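Local atomic coordinates of ArCE4A (Arthrobacter sp. AW19M34-1, PDB entry 5LFZ), a protein that probably removes acetyl groups from N-acetylated polysaccharides, acting as a metal-dependent deacetylase of carbohydrate esterase family 4. Residues Gly36-Thr39 / Asn40-Leu43; Gly96-His99 / Glu100-Thr104. All coordinates share one frame; numbering follows the deposited sequence.

How the contacts relate
Both contacts are local, each within one continuous run of residues. Contact 1 is the turn that leads into helix 39-48. Contact 2 is one stretch of helix 94-112, later in the chain. Their centres lie 25 Å apart and their nearest atoms about 13 Å apart, so they do not touch. The metal site, a nickel ion held by Asp33, His82 and His86, relates them. The side chain of Thr39 in contact 1 lies about 13 Å from the nickel, and that of Glu100 in contact 2 about 11 Å. Contact 1 follows the segment that carries Asp33. Contact 2 grips the loop between His82 and His86 through Glu100.

Contact 1 (Gly36-Thr39 / Asn40-Leu43); sequences GEYT and NRLL
Thr39 and Leu43 lie side by side, one helical turn apart, and point the same way. The methyl CG2 of Thr39 comes alongside Leu43 CD1 at 4.2 Å. Leu43 CG also packs against the carbonyl, 3.3 Å from Thr39 O. That same oxygen accepts a hydrogen bond from Leu43 N at 2.8 Å. Next to it, Leu42 N donates to Tyr38 O at 3.0 Å, and Leu42 CB rests against both carbonyl oxygens. This is the tight, buried part. Helix 66-74 covers Thr39 and Leu43, and Phe55 of strand 54-57 meets both leucines.

The Thr39 hydroxyl faces the turn. With chi1 at -53°, CG2 is anti to the backbone N and OG1 sits beside that N. Thr39 OG1 accepts a nearly straight bond, 165° at the hydrogen, from Gly36 N at 2.8 Å. Asp174 also hydrogen-bonds OG1, so two partners hold the hydroxyl.

The other side is looser. Arg41 NH1 approaches the edge of the Tyr38 ring, close to its plane, 3.7 Å from CD1. Ring and guanidinium planes are 59° apart, so the groups do not stack. Glu177 forms a salt bridge with NH1. Two waters bridge carbonyls of the turn to the first amides of the helix. One donates to Gly36 O at 2.6 Å and accepts from Asn40 N and ND2. The Asn40 amide is held on helix 66-74 as well, with ND2 bonded to Thr68 and OD1 to Arg71. The other water donates to Glu37 O and accepts from Arg41 N at 2.9 Å.

Gly36-Thr39 is a type I beta turn running straight into the first turn of helix 39-48. It joins strand 26-32, and the metal ligand Asp33 beyond it, to the following helix of the NodB-type polysaccharide deacetylase fold.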
ATOM      1  N   GLY A  36       9.399  -6.342   6.125  1.00 27.14           N
ATOM      2  CA  GLY A  36      10.377  -7.408   6.047  1.00 28.31           C
ATOM      3  C   GLY A  36      11.774  -6.827   6.069  1.00 26.87           C
ATOM      4  O   GLY A  36      11.966  -5.664   6.428  1.00 23.92           O
ATOM      5  N   GLU A  37      12.745  -7.638   5.661  1.00 27.21           N
ATOM      6  CA  GLU A  37      14.154  -7.282   5.781  1.00 27.88           C
ATOM      7  C   GLU A  37      14.570  -6.144   4.851  1.00 26.29           C
ATOM      8  O   GLU A  37      15.641  -5.558   5.029  1.00 26.78           O
ATOM      9  CB  GLU A  37      15.019  -8.507   5.508  1.00 29.44           C
ATOM     10  CG  GLU A  37      14.888  -9.017   4.083  1.00 29.58           C
ATOM     11  CD  GLU A  37      15.458 -10.406   3.901  1.00 43.74           C
ATOM     12  OE1 GLU A  37      16.690 -10.528   3.747  1.00 39.39           O
ATOM     13  OE2 GLU A  37      14.667 -11.375   3.917  1.00 50.02           O
ATOM     14  N   TYR A  38      13.727  -5.819   3.876  1.00 24.97           N
ATOM     15  CA  TYR A  38      14.064  -4.762   2.927  1.00 26.32           C
ATOM     16  C   TYR A  38      13.341  -3.450   3.206  1.00 21.19           C
ATOM     17  O   TYR A  38      13.649  -2.432   2.585  1.00 23.90           O
ATOM     18  CB  TYR A  38      13.761  -5.208   1.491  1.00 24.83           C
ATOM     19  CG  TYR A  38      14.373  -6.536   1.119  1.00 28.00           C
ATOM     20  CD1 TYR A  38      15.725  -6.640   0.823  1.00 26.64           C
ATOM     21  CD2 TYR A  38      13.597  -7.685   1.058  1.00 29.85           C
ATOM     22  CE1 TYR A  38      16.291  -7.860   0.476  1.00 32.78           C
ATOM     23  CE2 TYR A  38      14.150  -8.907   0.710  1.00 29.81           C
ATOM     24  CZ  TYR A  38      15.498  -8.989   0.427  1.00 34.83           C
ATOM     25  OH  TYR A  38      16.052 -10.205   0.085  1.00 39.78           O
ATOM     26  N   THR A  39      12.398  -3.466   4.142  1.00 22.94           N
ATOM     27  CA  THR A  39      11.539  -2.311   4.372  1.00 21.50           C
ATOM     28  C   THR A  39      12.313  -1.064   4.804  1.00 21.57           C
ATOM     29  O   THR A  39      12.028   0.041   4.345  1.00 22.98           O
ATOM     30  CB  THR A  39      10.466  -2.631   5.417  1.00 23.83           C
ATOM     31  OG1 THR A  39       9.770  -3.823   5.026  1.00 26.42           O
ATOM     32  CG2 THR A  39       9.470  -1.476   5.525  1.00 21.70           C
ATOM     33  N   ASN A  40      13.299  -1.231   5.674  1.00 21.19           N
ATOM     34  CA  ASN A  40      14.050  -0.065   6.122  1.00 23.24           C
ATOM     35  C   ASN A  40      14.911   0.555   5.022  1.00 25.65           C
ATOM     36  O   ASN A  40      15.039   1.780   4.950  1.00 25.75           O
ATOM     37  CB  ASN A  40      14.895  -0.421   7.328  1.00 22.44           C
ATOM     38  CG  ASN A  40      14.081  -0.420   8.596  1.00 23.68           C
ATOM     39  OD1 ASN A  40      13.823   0.636   9.173  1.00 29.11           O
ATOM     40  ND2 ASN A  40      13.629  -1.593   9.016  1.00 24.45           N
ATOM     41  N   ARG A  41      15.493  -0.274   4.157  1.00 25.04           N
ATOM     42  CA  ARG A  41      16.229   0.248   3.012  1.00 25.46           C
ATOM     43  C   ARG A  41      15.277   0.989   2.089  1.00 25.36           C
ATOM     44  O   ARG A  41      15.612   2.031   1.534  1.00 29.98           O
ATOM     45  CB  ARG A  41      16.943  -0.875   2.256  1.00 28.33           C
ATOM     46  CG  ARG A  41      18.162  -1.410   2.990  1.00 34.65           C
ATOM     47  CD  ARG A  41      18.586  -2.767   2.465  1.00 35.49           C
ATOM     48  NE  ARG A  41      19.075  -2.690   1.093  1.00 35.18           N
ATOM     49  CZ  ARG A  41      19.283  -3.750   0.324  1.00 37.89           C
ATOM     50  NH1 ARG A  41      19.049  -4.967   0.799  1.00 34.83           N
ATOM     51  NH2 ARG A  41      19.729  -3.596  -0.913  1.00 38.27           N
ATOM     52  N   LEU A  42      14.074   0.444   1.951  1.00 25.86           N
ATOM     53  CA  LEU A  42      13.029   1.063   1.152  1.00 25.50           C
ATOM     54  C   LEU A  42      12.666   2.436   1.726  1.00 22.53           C
ATOM     55  O   LEU A  42      12.552   3.422   0.997  1.00 25.98           O
ATOM     56  CB  LEU A  42      11.816   0.133   1.103  1.00 28.15           C
ATOM     57  CG  LEU A  42      10.591   0.489   0.278  1.00 36.01           C
ATOM     58  CD1 LEU A  42      11.042   1.016  -1.040  1.00 42.06           C
ATOM     59  CD2 LEU A  42       9.735  -0.758   0.090  1.00 36.57           C
ATOM     60  N   LEU A  43      12.507   2.496   3.043  1.00 25.04           N
ATOM     61  CA  LEU A  43      12.175   3.744   3.710  1.00 24.89           C
ATOM     62  C   LEU A  43      13.323   4.745   3.597  1.00 25.51           C
ATOM     63  O   LEU A  43      13.094   5.950   3.475  1.00 28.87           O
ATOM     64  CB  LEU A  43      11.841   3.489   5.176  1.00 20.89           C
ATOM     65  CG  LEU A  43      10.511   2.796   5.464  1.00 22.14           C
ATOM     66  CD1 LEU A  43      10.470   2.346   6.905  1.00 23.70           C
ATOM     67  CD2 LEU A  43       9.352   3.740   5.181  1.00 23.74           C
TER
HETATM   68  O   HOH W   1      13.732  -3.820   7.107  1.00 22.86           O
HETATM   69  O   HOH W   2      16.250  -2.967   5.057  1.00 26.24           O

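Contact 2 (Gly96-His99 / Glu100-Thr104)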
ATOM      1  N   GLY A  96     -13.943 -15.539  10.303  1.00 33.82           N
ATOM      2  CA  GLY A  96     -12.617 -15.612   9.713  1.00 31.78           C
ATOM      3  C   GLY A  96     -12.164 -14.252   9.218  1.00 34.24           C
ATOM      4  O   GLY A  96     -11.018 -13.844   9.431  1.00 34.07           O
ATOM      5  N   ILE A  97     -13.070 -13.542   8.556  1.00 28.99           N
ATOM      6  CA  ILE A  97     -12.790 -12.185   8.104  1.00 28.24           C
ATOM      7  C   ILE A  97     -12.601 -11.248   9.296  1.00 27.86           C
ATOM      8  O   ILE A  97     -11.734 -10.376   9.267  1.00 29.48           O
ATOM      9  CB  ILE A  97     -13.908 -11.656   7.189  1.00 30.74           C
ATOM     10  CG1 ILE A  97     -14.030 -12.549   5.945  1.00 33.79           C
ATOM     11  CG2 ILE A  97     -13.642 -10.206   6.797  1.00 32.99           C
ATOM     12  CD1 ILE A  97     -15.151 -12.149   5.007  1.00 33.29           C
ATOM     13  N   GLU A  98     -13.402 -11.438  10.344  1.00 32.12           N
ATOM     14  CA  GLU A  98     -13.250 -10.662  11.578  1.00 32.84           C
ATOM     15  C   GLU A  98     -11.848 -10.796  12.158  1.00 31.08           C
ATOM     16  O   GLU A  98     -11.232  -9.806  12.545  1.00 29.19           O
ATOM     17  CB  GLU A  98     -14.269 -11.097  12.636  1.00 40.49           C
ATOM     18  CG  GLU A  98     -15.685 -10.630  12.396  1.00 50.73           C
ATOM     19  CD  GLU A  98     -16.653 -11.190  13.427  1.00 64.89           C
ATOM     20  OE1 GLU A  98     -16.188 -11.734  14.454  1.00 61.27           O
ATOM     21  OE2 GLU A  98     -17.878 -11.082  13.210  1.00 73.18           O
ATOM     22  N   HIS A  99     -11.354 -12.030  12.224  1.00 32.85           N
ATOM     23  CA  HIS A  99     -10.009 -12.292  12.726  1.00 34.92           C
ATOM     24  C   HIS A  99      -8.950 -11.581  11.889  1.00 29.50           C
ATOM     25  O   HIS A  99      -8.078 -10.912  12.429  1.00 31.31           O
ATOM     26  CB  HIS A  99      -9.722 -13.793  12.755  1.00 39.39           C
ATOM     27  CG  HIS A  99     -10.583 -14.552  13.714  1.00 50.95           C
ATOM     28  ND1 HIS A  99     -11.133 -13.973  14.838  1.00 50.98           N
ATOM     29  CD2 HIS A  99     -10.988 -15.845  13.723  1.00 51.40           C
ATOM     30  CE1 HIS A  99     -11.842 -14.872  15.495  1.00 49.77           C
ATOM     31  NE2 HIS A  99     -11.769 -16.018  14.840  1.00 55.47           N
ATOM     32  N   GLU A 100      -9.029 -11.726  10.570  1.00 31.18           N
ATOM     33  CA  GLU A 100      -8.048 -11.114   9.678  1.00 29.43           C
ATOM     34  C   GLU A 100      -7.973  -9.601   9.861  1.00 28.05           C
ATOM     35  O   GLU A 100      -6.889  -9.022   9.880  1.00 29.20           O
ATOM     36  CB  GLU A 100      -8.370 -11.440   8.222  1.00 26.94           C
ATOM     37  CG  GLU A 100      -8.224 -12.910   7.854  1.00 30.25           C
ATOM     38  CD  GLU A 100      -6.803 -13.413   8.006  1.00 31.53           C
ATOM     39  OE1 GLU A 100      -5.862 -12.600   7.898  1.00 30.75           O
ATOM     40  OE2 GLU A 100      -6.628 -14.631   8.226  1.00 38.92           O
ATOM     41  N   VAL A 101      -9.127  -8.961   9.989  1.00 26.20           N
ATOM     42  CA  VAL A 101      -9.167  -7.521  10.209  1.00 25.28           C
ATOM     43  C   VAL A 101      -8.661  -7.156  11.608  1.00 27.23           C
ATOM     44  O   VAL A 101      -7.724  -6.366  11.766  1.00 23.42           O
ATOM     45  CB  VAL A 101     -10.596  -6.967  10.024  1.00 29.30           C
ATOM     46  CG1 VAL A 101     -10.678  -5.522  10.497  1.00 30.77           C
ATOM     47  CG2 VAL A 101     -11.032  -7.096   8.565  1.00 29.61           C
ATOM     48  N   GLN A 102      -9.284  -7.743  12.622  1.00 28.01           N
ATOM     49  CA  GLN A 102      -9.020  -7.355  14.003  1.00 24.88           C
ATOM     50  C   GLN A 102      -7.628  -7.726  14.493  1.00 24.73           C
ATOM     51  O   GLN A 102      -7.024  -6.968  15.248  1.00 25.39           O
ATOM     52  CB  GLN A 102     -10.065  -7.967  14.926  1.00 25.77           C
ATOM     53  CG  GLN A 102     -11.457  -7.431  14.686  1.00 28.16           C
ATOM     54  CD  GLN A 102     -12.474  -8.059  15.600  1.00 29.00           C
ATOM     55  OE1 GLN A 102     -12.119  -8.697  16.593  1.00 34.04           O
ATOM     56  NE2 GLN A 102     -13.751  -7.888  15.275  1.00 31.88           N
ATOM     57  N   TRP A 103      -7.109  -8.876  14.068  1.00 27.27           N
ATOM     58  CA  TRP A 103      -5.759  -9.262  14.478  1.00 28.44           C
ATOM     59  C   TRP A 103      -4.720  -8.326  13.876  1.00 25.20           C
ATOM     60  O   TRP A 103      -3.701  -8.044  14.499  1.00 24.76           O
ATOM     61  CB  TRP A 103      -5.439 -10.702  14.072  1.00 26.61           C
ATOM     62  CG  TRP A 103      -6.253 -11.739  14.767  1.00 32.81           C
ATOM     63  CD1 TRP A 103      -7.059 -11.563  15.852  1.00 31.88           C
ATOM     64  CD2 TRP A 103      -6.341 -13.123  14.420  1.00 36.42           C
ATOM     65  NE1 TRP A 103      -7.645 -12.756  16.204  1.00 35.88           N
ATOM     66  CE2 TRP A 103      -7.220 -13.730  15.340  1.00 40.70           C
ATOM     67  CE3 TRP A 103      -5.762 -13.911  13.421  1.00 43.86           C
ATOM     68  CZ2 TRP A 103      -7.532 -15.086  15.290  1.00 41.93           C
ATOM     69  CZ3 TRP A 103      -6.075 -15.259  13.373  1.00 44.45           C
ATOM     70  CH2 TRP A 103      -6.950 -15.831  14.302  1.00 42.98           C
ATOM     71  N   THR A 104      -4.986  -7.843  12.669  1.00 24.76           N
ATOM     72  CA  THR A 104      -4.046  -6.955  11.991  1.00 24.50           C
ATOM     73  C   THR A 104      -4.072  -5.586  12.647  1.00 26.32           C
ATOM     74  O   THR A 104      -3.022  -4.978  12.879  1.00 24.05           O
ATOM     75  CB  THR A 104      -4.364  -6.830  10.490  1.00 23.70           C
ATOM     76  OG1 THR A 104      -4.393  -8.137   9.910  1.00 25.45           O
ATOM     77  CG2 THR A 104      -3.306  -5.979   9.771  1.00 23.19           C
TER
HETATM   78  O   HOH W   3      -8.607 -16.354   9.439  1.00 57.49           O
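His99 and Trp103 stand side by side, one turn apart on the helix, and point the same way. His99 is partly exposed and Trp103 exposed. Trp103 begins low over the backbone: its CB is 3.1 Å from His99 O. CG keeps the same distance, 3.1 Å, from His99 O, so the carbonyl oxygen lies against one face of the indole. A chi1 of -66° puts CG beside the backbone N and turns the ring back toward His99. Farther out, CD1 and CD2 still border that oxygen. NE1 passes His99 ND1 at 3.9 Å without a bond between them. CE2 then reaches His99 CB and CG. CE3 lies near both His99 O and CB, and CZ3 meets CB. CZ2 goes deepest, 3.5 Å from His99 CG and over one face of the imidazole. CH2, at the far rim, also meets His99 CB and CG.

The two planes are only 6° apart, but the rings are slid and barely overlap. The closer fit is a CH-pi contact. His99 CB stands 3.5 Å above the centre of the six-membered ring of Trp103, almost on its normal.

Below the rings the backbone is regular. Trp103 N donates to His99 O at 2.8 Å, and the bonds of Glu100, Val101 and Gln102 follow the same i to i-4 pattern. Ile97 and Val101 touch loosely through their CG2 methyls.

Glu100 is buried, and a bend in its chain at chi2 brings CG close to Gly96 O. Glu100 OE2 accepts a bond from a water at 2.9 Å, while OE1 takes the amide hydrogens of Phe84 and Asp85. Glu100 thereby ties helix 94-112 to the loop that follows strand 78-81, where His82 and His86 bind the nickel.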